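Local atomic coordinates of multisubunit Na+/H+ antiporter, B subunit (Anoxybacillus flavithermus, PDB entry 6Z16), a protein that serves as the MrpB subunit of a multisubunit membrane antiporter that probably exchanges sodium ions for protons across the cell membrane. Residues Y68-F78 / F123-E134; S23-H31 / H112-Y122. All coordinates share one frame; numbering follows the deposited sequence.

Contact 1. Residues Y68-F78 / F123-E134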
loop_
_atom_site.group_PDB
_atom_site.type_symbol
_atom_site.label_atom_id
_atom_site.label_comp_id
_atom_site.label_asym_id
_atom_site.label_seq_id
_atom_site.Cartn_x
_atom_site.Cartn_y
_atom_site.Cartn_z
ATOM N N TYR B 68 -25.360 -10.257 -24.552
ATOM C CA TYR B 68 -24.099 -10.250 -25.273
ATOM C C TYR B 68 -24.239 -9.750 -26.701
ATOM O O TYR B 68 -23.227 -9.431 -27.340
ATOM C CB TYR B 68 -23.508 -11.660 -25.241
ATOM C CG TYR B 68 -23.209 -12.116 -23.829
ATOM C CD1 TYR B 68 -22.027 -11.759 -23.202
ATOM C CD2 TYR B 68 -24.128 -12.877 -23.114
ATOM C CE1 TYR B 68 -21.757 -12.153 -21.912
ATOM C CE2 TYR B 68 -23.867 -13.274 -21.820
ATOM C CZ TYR B 68 -22.679 -12.909 -21.227
ATOM O OH TYR B 68 -22.414 -13.308 -19.941
ATOM N N LYS B 69 -25.472 -9.654 -27.197
ATOM C CA LYS B 69 -25.717 -9.085 -28.514
ATOM C C LYS B 69 -25.421 -7.590 -28.521
ATOM O O LYS B 69 -24.834 -7.062 -29.478
ATOM C CB LYS B 69 -27.155 -9.393 -28.916
ATOM C CG LYS B 69 -27.375 -10.893 -29.059
ATOM C CD LYS B 69 -28.769 -11.283 -29.487
ATOM C CE LYS B 69 -29.613 -11.777 -28.328
ATOM N NZ LYS B 69 -30.074 -10.683 -27.442
ATOM N N TRP B 70 -25.759 -6.904 -27.428
ATOM C CA TRP B 70 -25.329 -5.522 -27.286
ATOM C C TRP B 70 -23.819 -5.420 -27.148
ATOM O O TRP B 70 -23.237 -4.445 -27.617
ATOM C CB TRP B 70 -26.020 -4.852 -26.101
ATOM C CG TRP B 70 -27.482 -4.579 -26.318
ATOM C CD1 TRP B 70 -28.218 -4.884 -27.423
ATOM C CD2 TRP B 70 -28.364 -3.880 -25.434
ATOM N NE1 TRP B 70 -29.513 -4.457 -27.265
ATOM C CE2 TRP B 70 -29.626 -3.830 -26.054
ATOM C CE3 TRP B 70 -28.212 -3.306 -24.170
ATOM C CZ2 TRP B 70 -30.729 -3.232 -25.454
ATOM C CZ3 TRP B 70 -29.309 -2.711 -23.575
ATOM C CH2 TRP B 70 -30.551 -2.679 -24.217
ATOM N N LEU B 71 -23.161 -6.429 -26.567
ATOM C CA LEU B 71 -21.703 -6.392 -26.467
ATOM C C LEU B 71 -21.028 -6.499 -27.823
ATOM O O LEU B 71 -20.064 -5.768 -28.091
ATOM C CB LEU B 71 -21.177 -7.495 -25.558
ATOM C CG LEU B 71 -21.219 -7.245 -24.065
ATOM C CD1 LEU B 71 -20.651 -8.450 -23.365
ATOM C CD2 LEU B 71 -20.394 -6.014 -23.764
ATOM N N VAL B 72 -21.499 -7.403 -28.688
ATOM C CA VAL B 72 -20.860 -7.520 -29.997
ATOM C C VAL B 72 -21.152 -6.290 -30.852
ATOM O O VAL B 72 -20.264 -5.798 -31.570
ATOM C CB VAL B 72 -21.242 -8.840 -30.704
ATOM C CG1 VAL B 72 -20.728 -10.004 -29.919
ATOM C CG2 VAL B 72 -22.720 -9.002 -30.894
ATOM N N ALA B 73 -22.360 -5.713 -30.715
ATOM C CA ALA B 73 -22.679 -4.490 -31.446
ATOM C C ALA B 73 -21.816 -3.315 -30.990
ATOM O O ALA B 73 -21.270 -2.580 -31.822
ATOM C CB ALA B 73 -24.161 -4.169 -31.283
ATOM N N ILE B 74 -21.632 -3.159 -29.676
ATOM C CA ILE B 74 -20.855 -2.044 -29.146
ATOM C C ILE B 74 -19.361 -2.214 -29.436
ATOM O O ILE B 74 -18.664 -1.227 -29.698
ATOM C CB ILE B 74 -21.182 -1.880 -27.645
ATOM C CG1 ILE B 74 -22.599 -1.333 -27.480
ATOM C CG2 ILE B 74 -20.258 -0.927 -26.941
ATOM C CD1 ILE B 74 -23.134 -1.454 -26.074
ATOM N N GLY B 75 -18.854 -3.450 -29.477
ATOM C CA GLY B 75 -17.451 -3.638 -29.834
ATOM C C GLY B 75 -17.163 -3.344 -31.297
ATOM O O GLY B 75 -16.124 -2.744 -31.637
ATOM N N LEU B 76 -18.077 -3.765 -32.182
ATOM C CA LEU B 76 -18.029 -3.344 -33.581
ATOM C C LEU B 76 -18.066 -1.821 -33.710
ATOM O O LEU B 76 -17.312 -1.241 -34.507
ATOM C CB LEU B 76 -19.187 -3.992 -34.332
ATOM C CG LEU B 76 -19.035 -5.484 -34.615
ATOM C CD1 LEU B 76 -20.362 -6.121 -34.941
ATOM C CD2 LEU B 76 -18.112 -5.623 -35.793
ATOM N N LEU B 77 -18.906 -1.163 -32.896
ATOM C CA LEU B 77 -18.954 0.298 -32.868
ATOM C C LEU B 77 -17.633 0.915 -32.426
ATOM O O LEU B 77 -17.242 1.956 -32.955
ATOM C CB LEU B 77 -20.079 0.784 -31.956
ATOM C CG LEU B 77 -21.519 0.683 -32.448
ATOM C CD1 LEU B 77 -22.485 1.072 -31.352
ATOM C CD2 LEU B 77 -21.713 1.565 -33.660
ATOM N N PHE B 78 -16.945 0.307 -31.450
ATOM C CA PHE B 78 -15.649 0.837 -31.012
ATOM C C PHE B 78 -14.619 0.803 -32.128
ATOM O O PHE B 78 -13.892 1.783 -32.339
ATOM C CB PHE B 78 -15.078 0.071 -29.819
ATOM C CG PHE B 78 -15.670 0.435 -28.499
ATOM C CD1 PHE B 78 -15.482 1.701 -27.976
ATOM C CD2 PHE B 78 -16.294 -0.521 -27.723
ATOM C CE1 PHE B 78 -15.996 2.037 -26.741
ATOM C CE2 PHE B 78 -16.796 -0.197 -26.485
ATOM C CZ PHE B 78 -16.648 1.086 -25.992
ATOM N N PHE B 123 -14.500 -7.277 -26.786
ATOM C CA PHE B 123 -15.929 -7.342 -26.486
ATOM C C PHE B 123 -16.680 -8.229 -27.466
ATOM O O PHE B 123 -17.592 -8.963 -27.060
ATOM C CB PHE B 123 -16.573 -5.956 -26.468
ATOM C CG PHE B 123 -16.267 -5.157 -25.246
ATOM C CD1 PHE B 123 -16.725 -5.578 -24.012
ATOM C CD2 PHE B 123 -15.613 -3.941 -25.338
ATOM C CE1 PHE B 123 -16.468 -4.843 -22.880
ATOM C CE2 PHE B 123 -15.361 -3.199 -24.215
ATOM C CZ PHE B 123 -15.792 -3.648 -22.983
ATOM N N VAL B 124 -16.299 -8.218 -28.749
ATOM C CA VAL B 124 -17.023 -9.065 -29.694
ATOM C C VAL B 124 -16.685 -10.537 -29.475
ATOM O O VAL B 124 -17.560 -11.398 -29.583
ATOM C CB VAL B 124 -16.767 -8.621 -31.145
ATOM C CG1 VAL B 124 -17.520 -9.507 -32.123
ATOM C CG2 VAL B 124 -17.237 -7.214 -31.331
ATOM N N VAL B 125 -15.438 -10.849 -29.102
ATOM C CA VAL B 125 -15.077 -12.246 -28.854
ATOM C C VAL B 125 -15.808 -12.793 -27.630
ATOM O O VAL B 125 -16.379 -13.897 -27.683
ATOM C CB VAL B 125 -13.550 -12.396 -28.733
ATOM C CG1 VAL B 125 -13.194 -13.761 -28.230
ATOM C CG2 VAL B 125 -12.911 -12.217 -30.084
ATOM N N VAL B 126 -15.859 -12.005 -26.542
ATOM C CA VAL B 126 -16.610 -12.403 -25.345
ATOM C C VAL B 126 -18.085 -12.598 -25.677
ATOM O O VAL B 126 -18.692 -13.624 -25.327
ATOM C CB VAL B 126 -16.432 -11.370 -24.219
ATOM C CG1 VAL B 126 -17.331 -11.705 -23.052
ATOM C CG2 VAL B 126 -15.014 -11.340 -23.745
ATOM N N GLY B 127 -18.658 -11.650 -26.424
ATOM C CA GLY B 127 -20.067 -11.729 -26.755
ATOM C C GLY B 127 -20.418 -12.890 -27.666
ATOM O O GLY B 127 -21.406 -13.579 -27.426
ATOM N N VAL B 128 -19.605 -13.136 -28.698
ATOM C CA VAL B 128 -19.869 -14.213 -29.653
ATOM C C VAL B 128 -19.786 -15.573 -28.974
ATOM O O VAL B 128 -20.677 -16.421 -29.146
ATOM C CB VAL B 128 -18.903 -14.113 -30.850
ATOM C CG1 VAL B 128 -18.867 -15.404 -31.636
ATOM C CG2 VAL B 128 -19.339 -13.006 -31.777
ATOM N N THR B 129 -18.735 -15.786 -28.167
ATOM C CA THR B 129 -18.574 -17.064 -27.480
ATOM C C THR B 129 -19.711 -17.312 -26.498
ATOM O O THR B 129 -20.271 -18.422 -26.448
ATOM C CB THR B 129 -17.228 -17.096 -26.767
ATOM O OG1 THR B 129 -16.188 -16.827 -27.709
ATOM C CG2 THR B 129 -16.985 -18.454 -26.184
ATOM N N MET B 130 -20.130 -16.272 -25.774
ATOM C CA MET B 130 -21.230 -16.469 -24.842
ATOM C C MET B 130 -22.570 -16.649 -25.540
ATOM O O MET B 130 -23.397 -17.422 -25.044
ATOM C CB MET B 130 -21.292 -15.325 -23.841
ATOM C CG MET B 130 -20.198 -15.399 -22.797
ATOM S SD MET B 130 -20.240 -17.003 -21.976
ATOM C CE MET B 130 -21.862 -16.962 -21.218
ATOM N N ILE B 131 -22.797 -15.982 -26.684
ATOM C CA ILE B 131 -24.028 -16.184 -27.455
ATOM C C ILE B 131 -24.134 -17.626 -27.922
ATOM O O ILE B 131 -25.176 -18.266 -27.748
ATOM C CB ILE B 131 -24.107 -15.209 -28.647
ATOM C CG1 ILE B 131 -24.458 -13.796 -28.208
ATOM C CG2 ILE B 131 -25.161 -15.641 -29.647
ATOM C CD1 ILE B 131 -24.168 -12.775 -29.283
ATOM N N ILE B 132 -23.034 -18.167 -28.468
ATOM C CA ILE B 132 -23.019 -19.549 -28.955
ATOM C C ILE B 132 -23.319 -20.527 -27.826
ATOM O O ILE B 132 -24.211 -21.381 -27.941
ATOM C CB ILE B 132 -21.669 -19.868 -29.622
ATOM C CG1 ILE B 132 -21.500 -19.074 -30.916
ATOM C CG2 ILE B 132 -21.531 -21.352 -29.875
ATOM C CD1 ILE B 132 -20.115 -19.161 -31.506
ATOM N N ILE B 133 -22.645 -20.357 -26.688
ATOM C CA ILE B 133 -22.744 -21.351 -25.625
ATOM C C ILE B 133 -24.095 -21.281 -24.914
ATOM O O ILE B 133 -24.756 -22.310 -24.718
ATOM C CB ILE B 133 -21.555 -21.201 -24.665
ATOM C CG1 ILE B 133 -20.296 -21.607 -25.426
ATOM C CG2 ILE B 133 -21.752 -22.038 -23.418
ATOM C CD1 ILE B 133 -19.035 -21.227 -24.785
ATOM N N GLU B 134 -24.564 -20.081 -24.561
ATOM C CA GLU B 134 -25.861 -20.066 -23.896
ATOM C C GLU B 134 -27.029 -20.123 -24.870
ATOM O O GLU B 134 -28.171 -20.204 -24.418
ATOM C CB GLU B 134 -26.023 -18.843 -22.989
ATOM C CG GLU B 134 -26.291 -17.528 -23.691
ATOM C CD GLU B 134 -26.373 -16.364 -22.720
ATOM O OE1 GLU B 134 -26.259 -16.606 -21.500
ATOM O OE2 GLU B 134 -26.534 -15.210 -23.174
#
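V72 and Y68 of one transmembrane helix press into the flank of segment 123-134 as knobs into holes. The two helices form a close antiparallel pair, with segment axes 7.6 Å apart and running at 155° to each other. The tight part lies where V72 enters the hole made by V124, G127, V128 and I131. Its CG1 branch does the work, lying 3.7 Å from G127 CA and beside the CG2 methyl of V128. G127 leaves room for V72 CG1, and G75 for V124 CG2, which lies 3.9 Å from G75 C. Y68 fills the next hole. Its CG lies trans to the carbonyl carbon (chi1 -62°), which swings the ring across M130. M130 CB stands squarely over the ring, 3.5 Å from its centroid and 4° off the normal, a CH-pi contact; the bent chain then carries CE back to within 3.9 Å of Y68 OH, with SD in a more oblique Met-aromatic position. Replacing Y68 by alanine removes the ring and is likely to leave M130 CB without its aromatic face and a gap beside G127 and E134. E134 closes this hole, its OE2 lying near the plane of the ring at an edge, but it is a loose point: its side chain is poorly ordered and its ion pair with R61 is long and weak. On the V124 side, I797 of a neighbouring antiporter subunit packs over both V124 and L76. Toward F78 the packing is also looser and only partly buried: L71 CD2 meets F123 CD1 at 3.7 Å, and poorly ordered F78 approaches the same ring obliquely, F78 CE2 lying 4.0 Å from F123 CE2.

Contact 2. Residues S23-H31 / H112-Y122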
loop_
_atom_site.group_PDB
_atom_site.type_symbol
_atom_site.label_atom_id
_atom_site.label_comp_id
_atom_site.label_asym_id
_atom_site.label_seq_id
_atom_site.Cartn_x
_atom_site.Cartn_y
_atom_site.Cartn_z
ATOM N N SER B 23 -6.803 -13.288 -18.096
ATOM C CA SER B 23 -7.343 -12.797 -19.360
ATOM C C SER B 23 -7.122 -11.296 -19.519
ATOM O O SER B 23 -6.785 -10.827 -20.613
ATOM C CB SER B 23 -8.825 -13.132 -19.461
ATOM O OG SER B 23 -9.567 -12.410 -18.502
ATOM N N VAL B 24 -7.273 -10.531 -18.434
ATOM C CA VAL B 24 -7.032 -9.090 -18.503
ATOM C C VAL B 24 -5.548 -8.799 -18.716
ATOM O O VAL B 24 -5.183 -7.881 -19.460
ATOM C CB VAL B 24 -7.593 -8.411 -17.239
ATOM C CG1 VAL B 24 -7.212 -6.956 -17.158
ATOM C CG2 VAL B 24 -9.102 -8.524 -17.229
ATOM N N GLN B 25 -4.670 -9.607 -18.118
ATOM C CA GLN B 25 -3.238 -9.439 -18.343
ATOM C C GLN B 25 -2.835 -9.826 -19.761
ATOM O O GLN B 25 -1.940 -9.197 -20.338
ATOM C CB GLN B 25 -2.462 -10.253 -17.310
ATOM C CG GLN B 25 -0.955 -10.144 -17.420
ATOM C CD GLN B 25 -0.463 -8.727 -17.237
ATOM O OE1 GLN B 25 -0.958 -7.992 -16.384
ATOM N NE2 GLN B 25 0.515 -8.333 -18.040
ATOM N N LEU B 26 -3.484 -10.844 -20.340
ATOM C CA LEU B 26 -3.286 -11.148 -21.754
ATOM C C LEU B 26 -3.742 -9.999 -22.638
ATOM O O LEU B 26 -3.111 -9.703 -23.659
ATOM C CB LEU B 26 -4.037 -12.421 -22.140
ATOM C CG LEU B 26 -3.477 -13.776 -21.732
ATOM C CD1 LEU B 26 -4.481 -14.856 -22.065
ATOM C CD2 LEU B 26 -2.167 -14.009 -22.459
ATOM N N PHE B 27 -4.829 -9.335 -22.255
ATOM C CA PHE B 27 -5.349 -8.254 -23.081
ATOM C C PHE B 27 -4.482 -6.998 -23.010
ATOM O O PHE B 27 -4.215 -6.374 -24.041
ATOM C CB PHE B 27 -6.783 -7.942 -22.685
ATOM C CG PHE B 27 -7.333 -6.755 -23.377
ATOM C CD1 PHE B 27 -7.539 -6.774 -24.742
ATOM C CD2 PHE B 27 -7.658 -5.617 -22.666
ATOM C CE1 PHE B 27 -8.038 -5.672 -25.388
ATOM C CE2 PHE B 27 -8.161 -4.513 -23.306
ATOM C CZ PHE B 27 -8.349 -4.541 -24.670
ATOM N N PHE B 28 -4.037 -6.608 -21.812
ATOM C CA PHE B 28 -3.298 -5.351 -21.678
ATOM C C PHE B 28 -1.885 -5.441 -22.233
ATOM O O PHE B 28 -1.340 -4.432 -22.686
ATOM C CB PHE B 28 -3.238 -4.912 -20.215
ATOM C CG PHE B 28 -4.518 -4.325 -19.696
ATOM C CD1 PHE B 28 -5.500 -3.889 -20.560
ATOM C CD2 PHE B 28 -4.729 -4.197 -18.335
ATOM C CE1 PHE B 28 -6.672 -3.349 -20.081
ATOM C CE2 PHE B 28 -5.898 -3.653 -17.849
ATOM C CZ PHE B 28 -6.871 -3.232 -18.725
ATOM N N ALA B 29 -1.272 -6.622 -22.207
ATOM C CA ALA B 29 0.099 -6.792 -22.669
ATOM C C ALA B 29 0.181 -7.229 -24.122
ATOM O O ALA B 29 1.154 -7.885 -24.510
ATOM C CB ALA B 29 0.831 -7.795 -21.778
ATOM N N GLY B 30 -0.811 -6.874 -24.937
ATOM C CA GLY B 30 -0.871 -7.400 -26.289
ATOM C C GLY B 30 0.144 -6.776 -27.227
ATOM O O GLY B 30 0.711 -7.464 -28.076
ATOM N N HIS B 31 0.383 -5.471 -27.096
ATOM C CA HIS B 31 1.278 -4.791 -28.025
ATOM C C HIS B 31 2.746 -5.097 -27.794
ATOM O O HIS B 31 3.554 -4.867 -28.697
ATOM C CB HIS B 31 1.102 -3.276 -27.958
ATOM C CG HIS B 31 -0.045 -2.763 -28.762
ATOM N ND1 HIS B 31 -0.410 -1.435 -28.765
ATOM C CD2 HIS B 31 -0.898 -3.392 -29.602
ATOM C CE1 HIS B 31 -1.443 -1.269 -29.569
ATOM N NE2 HIS B 31 -1.758 -2.442 -30.092
ATOM N N HIS B 112 -2.236 4.824 -27.093
ATOM C CA HIS B 112 -2.297 4.601 -28.526
ATOM C C HIS B 112 -3.652 3.995 -28.861
ATOM O O HIS B 112 -4.140 3.119 -28.147
ATOM C CB HIS B 112 -1.158 3.674 -28.941
ATOM C CG HIS B 112 -0.876 3.661 -30.407
ATOM N ND1 HIS B 112 -1.551 2.846 -31.289
ATOM C CD2 HIS B 112 0.033 4.341 -31.142
ATOM C CE1 HIS B 112 -1.080 3.038 -32.506
ATOM N NE2 HIS B 112 -0.118 3.941 -32.445
ATOM N N THR B 113 -4.276 4.472 -29.939
ATOM C CA THR B 113 -5.667 4.108 -30.198
ATOM C C THR B 113 -5.845 2.746 -30.851
ATOM O O THR B 113 -6.984 2.376 -31.152
ATOM C CB THR B 113 -6.355 5.158 -31.064
ATOM O OG1 THR B 113 -5.612 5.345 -32.266
ATOM C CG2 THR B 113 -6.461 6.456 -30.339
ATOM N N ALA B 114 -4.773 1.989 -31.073
ATOM C CA ALA B 114 -4.931 0.597 -31.473
ATOM C C ALA B 114 -5.439 -0.268 -30.327
ATOM O O ALA B 114 -5.986 -1.352 -30.568
ATOM C CB ALA B 114 -3.608 0.059 -32.007
ATOM N N VAL B 115 -5.299 0.209 -29.089
ATOM C CA VAL B 115 -5.754 -0.538 -27.928
ATOM C C VAL B 115 -7.276 -0.517 -27.829
ATOM O O VAL B 115 -7.888 -1.501 -27.408
ATOM C CB VAL B 115 -5.061 0.026 -26.674
ATOM C CG1 VAL B 115 -5.453 -0.734 -25.414
ATOM C CG2 VAL B 115 -3.555 -0.001 -26.870
ATOM N N LEU B 116 -7.928 0.570 -28.254
ATOM C CA LEU B 116 -9.390 0.553 -28.289
ATOM C C LEU B 116 -9.923 -0.301 -29.431
ATOM O O LEU B 116 -11.023 -0.864 -29.324
ATOM C CB LEU B 116 -9.953 1.970 -28.372
ATOM C CG LEU B 116 -10.365 2.601 -27.035
ATOM C CD1 LEU B 116 -9.188 2.894 -26.144
ATOM C CD2 LEU B 116 -11.195 3.857 -27.262
ATOM N N PHE B 117 -9.153 -0.431 -30.511
ATOM C CA PHE B 117 -9.485 -1.395 -31.554
ATOM C C PHE B 117 -9.432 -2.817 -31.001
ATOM O O PHE B 117 -10.363 -3.614 -31.198
ATOM C CB PHE B 117 -8.524 -1.219 -32.725
ATOM C CG PHE B 117 -8.880 -2.021 -33.932
ATOM C CD1 PHE B 117 -9.874 -1.596 -34.791
ATOM C CD2 PHE B 117 -8.223 -3.202 -34.209
ATOM C CE1 PHE B 117 -10.203 -2.334 -35.905
ATOM C CE2 PHE B 117 -8.551 -3.947 -35.318
ATOM C CZ PHE B 117 -9.542 -3.508 -36.167
ATOM N N ASP B 118 -8.357 -3.130 -30.260
ATOM C CA ASP B 118 -8.276 -4.374 -29.494
ATOM C C ASP B 118 -9.415 -4.534 -28.499
ATOM O O ASP B 118 -9.844 -5.657 -28.229
ATOM C CB ASP B 118 -6.948 -4.448 -28.745
ATOM C CG ASP B 118 -5.829 -4.987 -29.592
ATOM O OD1 ASP B 118 -6.113 -5.851 -30.441
ATOM O OD2 ASP B 118 -4.665 -4.569 -29.400
ATOM N N LEU B 119 -9.901 -3.437 -27.928
ATOM C CA LEU B 119 -10.979 -3.530 -26.954
ATOM C C LEU B 119 -12.290 -3.890 -27.635
ATOM O O LEU B 119 -13.099 -4.650 -27.084
ATOM C CB LEU B 119 -11.088 -2.216 -26.192
ATOM C CG LEU B 119 -12.030 -2.156 -24.998
ATOM C CD1 LEU B 119 -11.604 -3.146 -23.947
ATOM C CD2 LEU B 119 -12.030 -0.768 -24.424
ATOM N N GLY B 120 -12.495 -3.383 -28.851
ATOM C CA GLY B 120 -13.619 -3.836 -29.656
ATOM C C GLY B 120 -13.526 -5.308 -30.015
ATOM O O GLY B 120 -14.529 -6.034 -29.958
ATOM N N VAL B 121 -12.312 -5.766 -30.366
ATOM C CA VAL B 121 -12.052 -7.193 -30.599
ATOM C C VAL B 121 -12.428 -8.016 -29.371
ATOM O O VAL B 121 -13.115 -9.042 -29.471
ATOM C CB VAL B 121 -10.575 -7.424 -30.971
ATOM C CG1 VAL B 121 -10.295 -8.899 -31.145
ATOM C CG2 VAL B 121 -10.180 -6.683 -32.214
ATOM N N TYR B 122 -11.999 -7.546 -28.195
ATOM C CA TYR B 122 -12.248 -8.210 -26.920
ATOM C C TYR B 122 -13.739 -8.370 -26.650
ATOM O O TYR B 122 -14.207 -9.471 -26.323
ATOM C CB TYR B 122 -11.585 -7.397 -25.806
ATOM C CG TYR B 122 -11.686 -7.975 -24.417
ATOM C CD1 TYR B 122 -10.789 -8.932 -23.975
ATOM C CD2 TYR B 122 -12.691 -7.567 -23.550
ATOM C CE1 TYR B 122 -10.885 -9.459 -22.706
ATOM C CE2 TYR B 122 -12.802 -8.096 -22.289
ATOM C CZ TYR B 122 -11.898 -9.039 -21.871
ATOM O OH TYR B 122 -12.003 -9.558 -20.605
#
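F27 reaches into a hole lined by V115, D118, L119 and Y122, spanning much of the distance between helices whose segment axes stay 11.5 Å apart. With CG trans to the backbone N (chi1 174°), the phenyl group projects toward segment 112-122. CE1 comes edge-on to the backbone, 3.4 Å from D118 O, while CZ meets the CD1 methyl of L119 at 3.6 Å, the leucine side chain crossing at about a right angle. Over one face lies Y122. The two rings are neither stacked nor edge-to-face: their centroids are 5.0 Å apart and their planes inclined by 41°. Y122 points its hydroxyl back past F27 to a hydrogen bond with T44 OG1 on helix 37-54, and S23 OG, which also bonds V20 O of its own helix, shares T44 OG1, so the hydroxyls beside the ring pair are linked to helix 37-54. The contact thus joins the end of the first transmembrane helix to the start of the last. That start is capped by H112, at the end of a short strand, whose ND1 accepts a weak bond from A114 N at 3.3 Å. Beyond the end of helix 6-28, H31 folds down on this turn. Its CG sits trans to the carbonyl carbon (chi1 -82°), bringing the CE1 edge of the imidazole against A114 CB at 3.5 Å and obliquely onto the CG2 branch of V115. D118 OD2 lies 3.7 Å from H31 NE2, the carboxylate and ring planes turned well apart. Just before H31, G30 O accepts hydrogen bonds from N779 and N782 of a neighbouring antiporter subunit.

How the contacts relate
Both contacts use helix 114-137, contact 2 its opening turns and contact 1 the turns that follow directly from F123. They bring it against different partners, helix 68-88 in contact 1 and the end of helix 6-28 in contact 2. Contact 1 is the more buried, a close helix pair whose aromatic rings flank a valine-glycine centre, with the ionisable K69 and E134 both near the Y68 end. Contact 2 is only partly buried, and F27 itself spans the wider gap; two histidines lie where the helices give way to loop and strand, with D118 on the first turns of helix 114-137. The two meet at F78, whose CB packs 4.2 Å from G120 CA.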